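Local atomic coordinates of cyclopenase asqI (Emericella nidulans, PDB entry 5YY3), a protein that catalyses the conversion of 4'-methoxycyclopenin into 4'-methoxyviridicatin, with release of methyl isocyanate, in aspoquinolone biosynthesis, and binds one zinc ion per subunit. Residues N470-S475 and E520-K525; V422-L427 and F635-T640; T488-L493 and M510-V515; Q413-H418 and F576-D581. All coordinates share one frame; numbering follows the deposited sequence.

Contact 1 (N470-S475 and E520-K525); sequences NVQVKS and ESAITK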
# COMPACT_ATOMS: atom_id res chain seq x y z
N ASN A 470 0.65 36.90 -12.89
CA ASN A 470 1.03 38.25 -13.20
C ASN A 470 2.47 38.48 -12.78
O ASN A 470 3.04 37.68 -12.02
CB ASN A 470 0.07 39.26 -12.55
CG ASN A 470 -0.07 39.07 -11.05
OD1 ASN A 470 0.81 39.47 -10.28
ND2 ASN A 470 -1.17 38.47 -10.63
N VAL A 471 3.06 39.55 -13.31
CA VAL A 471 4.44 39.86 -13.04
C VAL A 471 4.63 41.36 -13.25
O VAL A 471 3.89 42.01 -14.00
CB VAL A 471 5.40 39.05 -13.96
CG1 VAL A 471 5.27 39.50 -15.39
CG2 VAL A 471 6.87 39.14 -13.50
N GLN A 472 5.62 41.92 -12.57
CA GLN A 472 5.87 43.33 -12.67
C GLN A 472 7.02 43.56 -13.64
O GLN A 472 8.06 42.89 -13.57
CB GLN A 472 6.17 43.90 -11.30
CG GLN A 472 6.12 45.40 -11.21
CD GLN A 472 6.29 45.88 -9.78
OE1 GLN A 472 5.64 45.36 -8.85
NE2 GLN A 472 7.18 46.86 -9.58
N VAL A 473 6.82 44.48 -14.58
CA VAL A 473 7.82 44.78 -15.60
C VAL A 473 8.15 46.27 -15.60
O VAL A 473 7.25 47.12 -15.67
CB VAL A 473 7.32 44.36 -17.00
CG1 VAL A 473 8.42 44.53 -18.04
CG2 VAL A 473 6.76 42.93 -16.98
N LYS A 474 9.43 46.60 -15.53
CA LYS A 474 9.85 48.00 -15.60
C LYS A 474 11.02 48.16 -16.56
O LYS A 474 11.98 47.40 -16.52
CB LYS A 474 10.23 48.53 -14.21
CG LYS A 474 10.55 50.03 -14.22
CD LYS A 474 10.76 50.55 -12.81
CE LYS A 474 11.09 52.05 -12.81
NZ LYS A 474 11.92 52.39 -11.64
N SER A 475 10.94 49.17 -17.42
CA SER A 475 11.94 49.29 -18.46
C SER A 475 13.27 49.75 -17.91
O SER A 475 13.35 50.35 -16.84
CB SER A 475 11.48 50.24 -19.56
OG SER A 475 12.48 50.35 -20.56
N GLU A 520 8.23 54.84 -18.66
CA GLU A 520 9.34 54.55 -17.76
C GLU A 520 8.88 53.74 -16.55
O GLU A 520 9.70 53.17 -15.84
CB GLU A 520 9.96 55.86 -17.26
CG GLU A 520 9.58 57.07 -18.09
CD GLU A 520 10.59 58.19 -17.98
OE1 GLU A 520 11.20 58.33 -16.89
OE2 GLU A 520 10.80 58.91 -18.98
N SER A 521 7.58 53.72 -16.30
CA SER A 521 7.07 53.19 -15.04
C SER A 521 6.76 51.69 -15.09
O SER A 521 6.56 51.11 -16.16
CB SER A 521 5.83 53.97 -14.62
OG SER A 521 4.88 54.03 -15.67
N ALA A 522 6.72 51.07 -13.92
CA ALA A 522 6.42 49.65 -13.83
C ALA A 522 4.96 49.35 -14.18
O ALA A 522 4.04 50.03 -13.73
CB ALA A 522 6.74 49.14 -12.43
N ILE A 523 4.75 48.34 -15.00
CA ILE A 523 3.40 47.84 -15.20
C ILE A 523 3.26 46.46 -14.57
O ILE A 523 4.26 45.78 -14.33
CB ILE A 523 3.05 47.74 -16.68
CG1 ILE A 523 4.06 46.82 -17.36
CG2 ILE A 523 3.08 49.11 -17.31
CD1 ILE A 523 3.42 45.71 -18.21
N THR A 524 2.03 46.05 -14.30
CA THR A 524 1.76 44.65 -13.96
C THR A 524 1.03 43.95 -15.11
O THR A 524 -0.15 44.23 -15.38
CB THR A 524 0.93 44.53 -12.67
OG1 THR A 524 1.65 45.13 -11.60
CG2 THR A 524 0.66 43.05 -12.33
N LYS A 525 1.72 43.04 -15.79
CA LYS A 525 1.07 42.27 -16.85
C LYS A 525 0.28 41.13 -16.22
O LYS A 525 0.81 40.42 -15.37
CB LYS A 525 2.10 41.71 -17.84
CG LYS A 525 1.47 40.90 -18.97
CD LYS A 525 0.99 41.81 -20.09
CE LYS A 525 0.52 41.06 -21.32
NZ LYS A 525 -0.97 40.97 -21.33
O HOH W 1 12.41 52.80 -16.10
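V473 O is gripped twice from the opposing strand: I523 N donates a hydrogen bond to it at 2.9 Å, and A522 CA brings a CA-H...O contact to the same oxygen at 3.2 Å. The returning bond, V473 N to I523 O, is nearly straight (170° at the hydrogen). V473 and I523 thus form an antiparallel hydrogen-bonded pair, V471 and K525 make the next one, and Q472 faces T524 as the non-hydrogen-bonded pair between them. Beta-branched residues suit this extended backbone. I523 CG1, set between the backbone N and the carbonyl carbon (chi1 58°), lies 4.1 Å from V473 CB. On the face of Q472 and T524, T524 CG2 crosses beside N470 CB at 3.8 Å. Past A522 the chains diverge; a water donates to both S475 O and E520 O, and the extended K474 chain lays its CE 3.5 Å from E520 O, a flexible aliphatic arm fitting this exposed end. Strand 461-475 runs between 523-528 and 422-431 in one layer of the Ig-like domain: its other edge bonds to V423, S425 and V428, while V473 packs on V422 and L424, and I523 meets V515 and L517 of strand 508-517.

Contact 2 (V422-L427 and F635-T640); sequences VVLSNL and FITSTT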
# COMPACT_ATOMS: atom_id res chain seq x y z
N VAL A 422 14.87 45.17 -19.33
CA VAL A 422 13.72 45.27 -18.48
C VAL A 422 14.07 44.68 -17.12
O VAL A 422 14.97 43.85 -17.01
CB VAL A 422 12.52 44.55 -19.16
CG1 VAL A 422 11.91 43.44 -18.28
CG2 VAL A 422 11.50 45.55 -19.60
N VAL A 423 13.39 45.13 -16.08
CA VAL A 423 13.55 44.51 -14.77
C VAL A 423 12.25 43.84 -14.41
O VAL A 423 11.21 44.50 -14.36
CB VAL A 423 13.93 45.53 -13.68
CG1 VAL A 423 13.86 44.89 -12.30
CG2 VAL A 423 15.32 46.11 -13.94
N LEU A 424 12.31 42.53 -14.17
CA LEU A 424 11.14 41.78 -13.71
C LEU A 424 11.13 41.64 -12.20
O LEU A 424 12.18 41.49 -11.57
CB LEU A 424 11.09 40.37 -14.33
CG LEU A 424 10.84 40.22 -15.83
CD1 LEU A 424 10.53 38.76 -16.22
CD2 LEU A 424 9.72 41.15 -16.28
N SER A 425 9.94 41.65 -11.62
CA SER A 425 9.80 41.42 -10.18
C SER A 425 8.39 40.97 -9.87
O SER A 425 7.50 41.07 -10.72
CB SER A 425 10.13 42.69 -9.38
OG SER A 425 9.09 43.63 -9.50
N ASN A 426 8.19 40.45 -8.67
CA ASN A 426 6.85 40.18 -8.16
C ASN A 426 6.03 39.21 -8.99
O ASN A 426 4.87 39.45 -9.28
CB ASN A 426 6.07 41.50 -8.02
CG ASN A 426 6.52 42.33 -6.83
OD1 ASN A 426 6.93 43.47 -6.97
ND2 ASN A 426 6.45 41.75 -5.65
N LEU A 427 6.64 38.09 -9.36
CA LEU A 427 5.91 37.07 -10.10
C LEU A 427 4.92 36.39 -9.16
O LEU A 427 5.28 35.96 -8.07
CB LEU A 427 6.88 36.04 -10.70
CG LEU A 427 6.25 34.87 -11.46
CD1 LEU A 427 5.43 35.39 -12.62
CD2 LEU A 427 7.34 33.91 -11.95
N PHE A 635 16.30 40.48 -15.58
CA PHE A 635 15.32 40.09 -16.61
C PHE A 635 14.75 38.66 -16.37
O PHE A 635 14.01 38.13 -17.21
CB PHE A 635 15.97 40.19 -18.00
CG PHE A 635 17.16 39.27 -18.16
CD1 PHE A 635 18.39 39.62 -17.62
CD2 PHE A 635 17.02 38.05 -18.79
CE1 PHE A 635 19.47 38.76 -17.73
CE2 PHE A 635 18.09 37.19 -18.90
CZ PHE A 635 19.33 37.55 -18.37
N ILE A 636 15.12 38.06 -15.25
CA ILE A 636 14.57 36.78 -14.79
C ILE A 636 14.03 36.98 -13.39
O ILE A 636 14.61 37.72 -12.59
CB ILE A 636 15.63 35.64 -14.77
CG1 ILE A 636 16.03 35.21 -16.19
CG2 ILE A 636 15.12 34.42 -13.99
CD1 ILE A 636 17.35 34.41 -16.26
N THR A 637 12.89 36.35 -13.10
CA THR A 637 12.39 36.33 -11.74
C THR A 637 11.72 34.98 -11.48
O THR A 637 11.36 34.26 -12.41
CB THR A 637 11.42 37.48 -11.47
OG1 THR A 637 11.28 37.67 -10.05
CG2 THR A 637 10.05 37.20 -12.09
N SER A 638 11.55 34.64 -10.21
CA SER A 638 10.97 33.35 -9.86
C SER A 638 10.30 33.44 -8.51
O SER A 638 10.63 34.32 -7.71
CB SER A 638 12.02 32.24 -9.86
OG SER A 638 12.94 32.41 -8.81
N THR A 639 9.36 32.54 -8.28
CA THR A 639 8.56 32.59 -7.08
C THR A 639 8.00 31.20 -6.79
O THR A 639 7.77 30.42 -7.72
CB THR A 639 7.42 33.62 -7.22
OG1 THR A 639 6.82 33.86 -5.94
CG2 THR A 639 6.35 33.10 -8.16
N THR A 640 7.81 30.88 -5.52
CA THR A 640 7.26 29.57 -5.18
C THR A 640 5.74 29.68 -5.08
O THR A 640 5.21 30.73 -4.77
CB THR A 640 7.87 29.02 -3.87
OG1 THR A 640 9.30 29.14 -3.93
CG2 THR A 640 7.54 27.53 -3.68
O HOH W 2 14.63 39.95 -11.15
O HOH W 3 9.08 37.11 -8.30
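L427 and T639, with L424 and T637, close one side of the Ig-like beta-sandwich, where strands 422-431 and 636-644 run side by side in the same direction (5° between the short segments) but with axes 6.0 Å apart and water taking the place of direct backbone bonds. The tight part is mostly apolar. N426 has a left-handed backbone (phi 60°), a conformation asparagine adopts readily, and this upsets the strand's regular alternation, turning both L424 and L427, three residues apart, toward segment 635-640. The two leucines straddle one methyl: T637 CG2 is 3.7 Å from L427 CB and 4.0 Å from L424 CB. Farther along, L427 CG rests 3.7 Å from T639 CG2, the two side chains crossing at a slant, and the same T639 methyl lies against the carbonyl oxygen of L427. T637 suits its place: its methyl meets the leucines and its hydroxyl the water. Inward, V422 and L424 continue onto L489 and L491 of the other layer, and L427 onto W469 of the adjoining strand 461-475.

The looser side is polar. One water lies between L424 O and I636 O, 2.7 Å from the latter. A second water accepts from L427 N and donates to S638 O, bridging the two backbones. T637 OG1, placed across from its own N by chi1 of -162°, stands 2.9 Å from that same water.

Contact 3 (T488-L493 and M510-V515); sequences TLTLRL and MDRATV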
# COMPACT_ATOMS: atom_id res chain seq x y z
N THR A 488 9.08 46.52 -27.03
CA THR A 488 8.37 45.26 -27.13
C THR A 488 9.23 44.10 -26.68
O THR A 488 10.32 43.91 -27.17
CB THR A 488 7.89 45.02 -28.55
OG1 THR A 488 6.82 45.93 -28.83
CG2 THR A 488 7.38 43.58 -28.71
N LEU A 489 8.72 43.32 -25.72
CA LEU A 489 9.46 42.17 -25.20
C LEU A 489 8.52 40.98 -25.05
O LEU A 489 7.31 41.12 -25.17
CB LEU A 489 10.13 42.53 -23.88
CG LEU A 489 9.09 43.01 -22.87
CD1 LEU A 489 8.83 41.97 -21.78
CD2 LEU A 489 9.47 44.36 -22.28
N THR A 490 9.09 39.82 -24.80
CA THR A 490 8.29 38.61 -24.64
C THR A 490 8.55 38.00 -23.27
O THR A 490 9.70 37.84 -22.85
CB THR A 490 8.60 37.57 -25.75
OG1 THR A 490 8.23 38.11 -27.02
CG2 THR A 490 7.82 36.26 -25.51
N LEU A 491 7.46 37.71 -22.55
CA LEU A 491 7.53 37.08 -21.23
C LEU A 491 7.33 35.58 -21.40
O LEU A 491 6.34 35.14 -22.00
CB LEU A 491 6.47 37.65 -20.29
CG LEU A 491 6.60 39.12 -19.88
CD1 LEU A 491 5.47 39.48 -18.97
CD2 LEU A 491 7.94 39.36 -19.20
N ARG A 492 8.26 34.80 -20.86
CA ARG A 492 8.20 33.35 -20.98
C ARG A 492 8.06 32.70 -19.61
O ARG A 492 8.96 32.80 -18.77
CB ARG A 492 9.44 32.81 -21.69
CG ARG A 492 9.70 33.49 -23.01
CD ARG A 492 11.04 33.10 -23.56
NE ARG A 492 11.25 33.71 -24.86
CZ ARG A 492 10.93 33.14 -26.01
NH1 ARG A 492 10.41 31.92 -26.02
NH2 ARG A 492 11.15 33.78 -27.15
N LEU A 493 6.93 32.03 -19.39
CA LEU A 493 6.62 31.44 -18.09
C LEU A 493 6.73 29.90 -18.07
O LEU A 493 6.12 29.21 -18.90
CB LEU A 493 5.21 31.84 -17.65
CG LEU A 493 4.66 31.13 -16.41
CD1 LEU A 493 5.32 31.63 -15.15
CD2 LEU A 493 3.16 31.27 -16.32
N MET A 510 4.30 27.15 -19.54
CA MET A 510 2.95 27.51 -19.14
C MET A 510 2.40 28.69 -19.95
O MET A 510 1.18 28.86 -20.08
CB MET A 510 2.92 27.83 -17.65
CG MET A 510 3.23 26.61 -16.76
SD MET A 510 2.00 25.30 -16.99
CE MET A 510 0.61 26.05 -16.14
N ASP A 511 3.30 29.49 -20.50
CA ASP A 511 2.86 30.67 -21.25
C ASP A 511 4.01 31.39 -21.92
O ASP A 511 5.17 31.28 -21.50
CB ASP A 511 2.13 31.66 -20.34
CG ASP A 511 1.08 32.47 -21.08
OD1 ASP A 511 1.01 32.37 -22.33
OD2 ASP A 511 0.31 33.20 -20.41
N ARG A 512 3.65 32.14 -22.96
CA ARG A 512 4.56 33.01 -23.70
C ARG A 512 3.75 34.23 -24.14
O ARG A 512 2.75 34.07 -24.85
CB ARG A 512 5.15 32.31 -24.92
CG ARG A 512 6.36 33.00 -25.48
CD ARG A 512 6.49 32.78 -26.97
NE ARG A 512 6.50 31.36 -27.33
CZ ARG A 512 5.74 30.83 -28.29
NH1 ARG A 512 4.91 31.60 -28.98
NH2 ARG A 512 5.82 29.53 -28.55
N ALA A 513 4.14 35.43 -23.71
CA ALA A 513 3.30 36.59 -23.96
C ALA A 513 4.09 37.85 -24.27
O ALA A 513 5.06 38.20 -23.58
CB ALA A 513 2.38 36.84 -22.79
N THR A 514 3.66 38.53 -25.32
CA THR A 514 4.27 39.79 -25.72
C THR A 514 3.82 40.91 -24.79
O THR A 514 2.66 41.00 -24.40
CB THR A 514 3.91 40.13 -27.18
OG1 THR A 514 4.58 39.20 -28.04
CG2 THR A 514 4.35 41.54 -27.53
N VAL A 515 4.76 41.75 -24.38
CA VAL A 515 4.40 42.94 -23.63
C VAL A 515 4.93 44.15 -24.38
O VAL A 515 6.04 44.12 -24.91
CB VAL A 515 4.96 42.89 -22.20
CG1 VAL A 515 4.70 44.20 -21.49
CG2 VAL A 515 4.31 41.75 -21.45
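L491 sets CG beside its backbone N, and V515 holds CG2 in the equivalent place; the branches cross so that L491 CD1 lies 3.6 Å from V515 CG2. L489 instead folds CG between N and the carbonyl carbon (chi1 57°), which carries CD1 to 4.0 Å from V515 CB. These branched residues face the sandwich interior, where L491 touches W469 and V471 and V515 touches I523 and K525, while small A513 occupies the position opposite L491. D511, the one charged group on this face, is met by R527 and W469.

Behind them runs the antiparallel ladder of hairpin strands 487-497 and 508-517. L491 N to A513 O is its straightest bond, 2.7 Å long and 177° at the hydrogen. At the far end L493 O accepts from both M510 N (2.8 Å) and D511 N (3.3 Å), from the same face of its carbonyl plane: a classic beta bulge.

The opposite face is polar. T490 CG2 packs on R512 CG at 3.6 Å and also lies over the R492 guanidinium, toward its rim; R512 CG also lies over one face. R492 and R512 lie side by side, their planes 51° apart and R492 NH1 4.2 Å from R512 NE. D598 takes a salt bridge from R492 and a long, weak ion pair from R512, and D582 also bridges R492. These two carboxylates probably offset much of the arginine charge.

Contact 4 (Q413-H418 and F576-D581); sequences QDITAH and FCIATD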
# COMPACT_ATOMS: atom_id res chain seq x y z
N GLN A 413 23.84 27.49 -24.09
CA GLN A 413 23.51 28.82 -24.59
C GLN A 413 23.63 29.84 -23.47
O GLN A 413 23.40 29.52 -22.30
CB GLN A 413 22.09 28.85 -25.20
CG GLN A 413 20.97 28.44 -24.24
CD GLN A 413 19.62 28.31 -24.94
OE1 GLN A 413 19.50 28.59 -26.12
NE2 GLN A 413 18.62 27.83 -24.20
N ASP A 414 24.01 31.05 -23.85
CA ASP A 414 24.16 32.18 -22.93
C ASP A 414 22.78 32.67 -22.46
O ASP A 414 21.97 33.11 -23.27
CB ASP A 414 24.91 33.31 -23.62
CG ASP A 414 25.38 34.38 -22.66
OD1 ASP A 414 24.70 34.62 -21.64
OD2 ASP A 414 26.44 34.98 -22.93
N ILE A 415 22.53 32.62 -21.15
CA ILE A 415 21.20 32.95 -20.65
C ILE A 415 20.92 34.46 -20.75
O ILE A 415 19.77 34.89 -20.68
CB ILE A 415 21.01 32.49 -19.17
CG1 ILE A 415 19.53 32.29 -18.87
CG2 ILE A 415 21.59 33.50 -18.18
CD1 ILE A 415 18.85 31.37 -19.84
N THR A 416 21.98 35.25 -20.93
CA THR A 416 21.85 36.70 -21.09
C THR A 416 21.75 37.12 -22.56
O THR A 416 21.29 38.22 -22.86
CB THR A 416 23.03 37.46 -20.47
OG1 THR A 416 24.21 37.19 -21.24
CG2 THR A 416 23.27 37.06 -19.03
N ALA A 417 22.16 36.24 -23.47
CA ALA A 417 22.29 36.55 -24.90
C ALA A 417 21.09 37.26 -25.55
O ALA A 417 21.27 38.04 -26.48
CB ALA A 417 22.59 35.28 -25.66
N HIS A 418 19.88 37.00 -25.09
CA HIS A 418 18.72 37.66 -25.70
C HIS A 418 17.82 38.31 -24.63
O HIS A 418 16.60 38.36 -24.79
CB HIS A 418 17.92 36.65 -26.53
CG HIS A 418 18.73 35.96 -27.58
ND1 HIS A 418 18.96 36.50 -28.83
CD2 HIS A 418 19.35 34.75 -27.58
CE1 HIS A 418 19.69 35.66 -29.55
NE2 HIS A 418 19.94 34.60 -28.81
N PHE A 576 8.89 30.45 -12.99
CA PHE A 576 10.04 31.10 -13.58
C PHE A 576 9.55 31.97 -14.73
O PHE A 576 8.72 31.55 -15.53
CB PHE A 576 11.05 30.04 -14.07
CG PHE A 576 12.03 30.55 -15.09
CD1 PHE A 576 11.72 30.54 -16.44
CD2 PHE A 576 13.29 30.98 -14.70
CE1 PHE A 576 12.63 30.97 -17.38
CE2 PHE A 576 14.21 31.42 -15.64
CZ PHE A 576 13.88 31.41 -16.98
N CYS A 577 10.06 33.20 -14.79
CA CYS A 577 9.69 34.10 -15.86
C CYS A 577 10.94 34.80 -16.37
O CYS A 577 11.71 35.39 -15.61
CB CYS A 577 8.64 35.12 -15.40
SG CYS A 577 7.91 36.03 -16.82
N ILE A 578 11.16 34.71 -17.68
CA ILE A 578 12.27 35.41 -18.30
C ILE A 578 11.71 36.40 -19.33
O ILE A 578 10.71 36.12 -20.00
CB ILE A 578 13.28 34.42 -18.95
CG1 ILE A 578 14.46 35.17 -19.58
CG2 ILE A 578 12.62 33.51 -19.98
CD1 ILE A 578 15.57 34.24 -20.07
N ALA A 579 12.32 37.57 -19.42
CA ALA A 579 11.94 38.53 -20.46
C ALA A 579 12.99 38.53 -21.57
O ALA A 579 14.17 38.79 -21.34
CB ALA A 579 11.77 39.94 -19.87
N THR A 580 12.56 38.23 -22.79
CA THR A 580 13.50 38.25 -23.89
C THR A 580 13.18 39.35 -24.88
O THR A 580 12.03 39.75 -25.05
CB THR A 580 13.55 36.88 -24.64
OG1 THR A 580 12.25 36.54 -25.14
CG2 THR A 580 14.03 35.79 -23.70
N ASP A 581 14.24 39.86 -25.51
CA ASP A 581 14.11 40.64 -26.74
C ASP A 581 14.24 39.71 -27.93
O ASP A 581 15.31 39.16 -28.16
CB ASP A 581 15.17 41.73 -26.83
CG ASP A 581 15.06 42.54 -28.10
OD1 ASP A 581 13.92 42.82 -28.54
OD2 ASP A 581 16.11 42.89 -28.68
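H418 O and D581 N make the hydrogen bond that joins the two segments, 2.9 Å long and bent to 145° at the hydrogen, with the donor 30° off the carbonyl plane. The same oxygen receives a CA-H...O contact from T580 CA at 3.2 Å, so the end of strand 571-580 and the residue after it hold the loop by its main chain. The histidine ring leads away from the strand; its CB alone comes near, 4.0 Å from D581 O, and the side chain also touches R600. T580 directs its hydroxyl to D582, and the bond it receives from R492 links the strand end to strand 487-497.

A second set of bonds shapes the loop itself. D414 OD1 accepts from T416 N at 2.9 Å, forming an Asx turn, and from T416 OG1 at 2.6 Å, both donors arriving from one face of the carboxylate. Aspartate is short enough to fold back on its own chain in this way, and threonine supplies two donors at once. Q612 adds a further bond to D414 OD1 and holds I415 N as well.

The apolar contact is slight: I415 CD1 and I578 CD1 approach to 4.4 Å. Both isoleucines also meet I636 of the adjoining strand, and I415 packs on P605 and W610, so these flexible branched chains share a larger hydrophobic cluster.

Three donors on D414 OD1 would favour the ionised carboxylate. The Asx turn and Q612 fix the loop locally, consistent with a single main-chain bond, H418 O to D581 N, joining these two segments.

All four contacts build the Ig-like region, away from the zinc site. Contact 3 is the buried hairpin and contact 1 a partly exposed strand pair in the facing layer; both are antiparallel ladders, and they meet through V471 on L491 and I523 on V515. Contact 2 has parallel strands and relies on methyl packing and water where the layers draw together; its strand 422-431 continues the pairing of contact 1. Contact 4 is also buried but small, joining a loop to strand 571-580, which pairs with a strand of contact 3 on one edge and of contact 2 on the other. Charged clusters mark contact 3, whereas contact 1 ends in water and lysine.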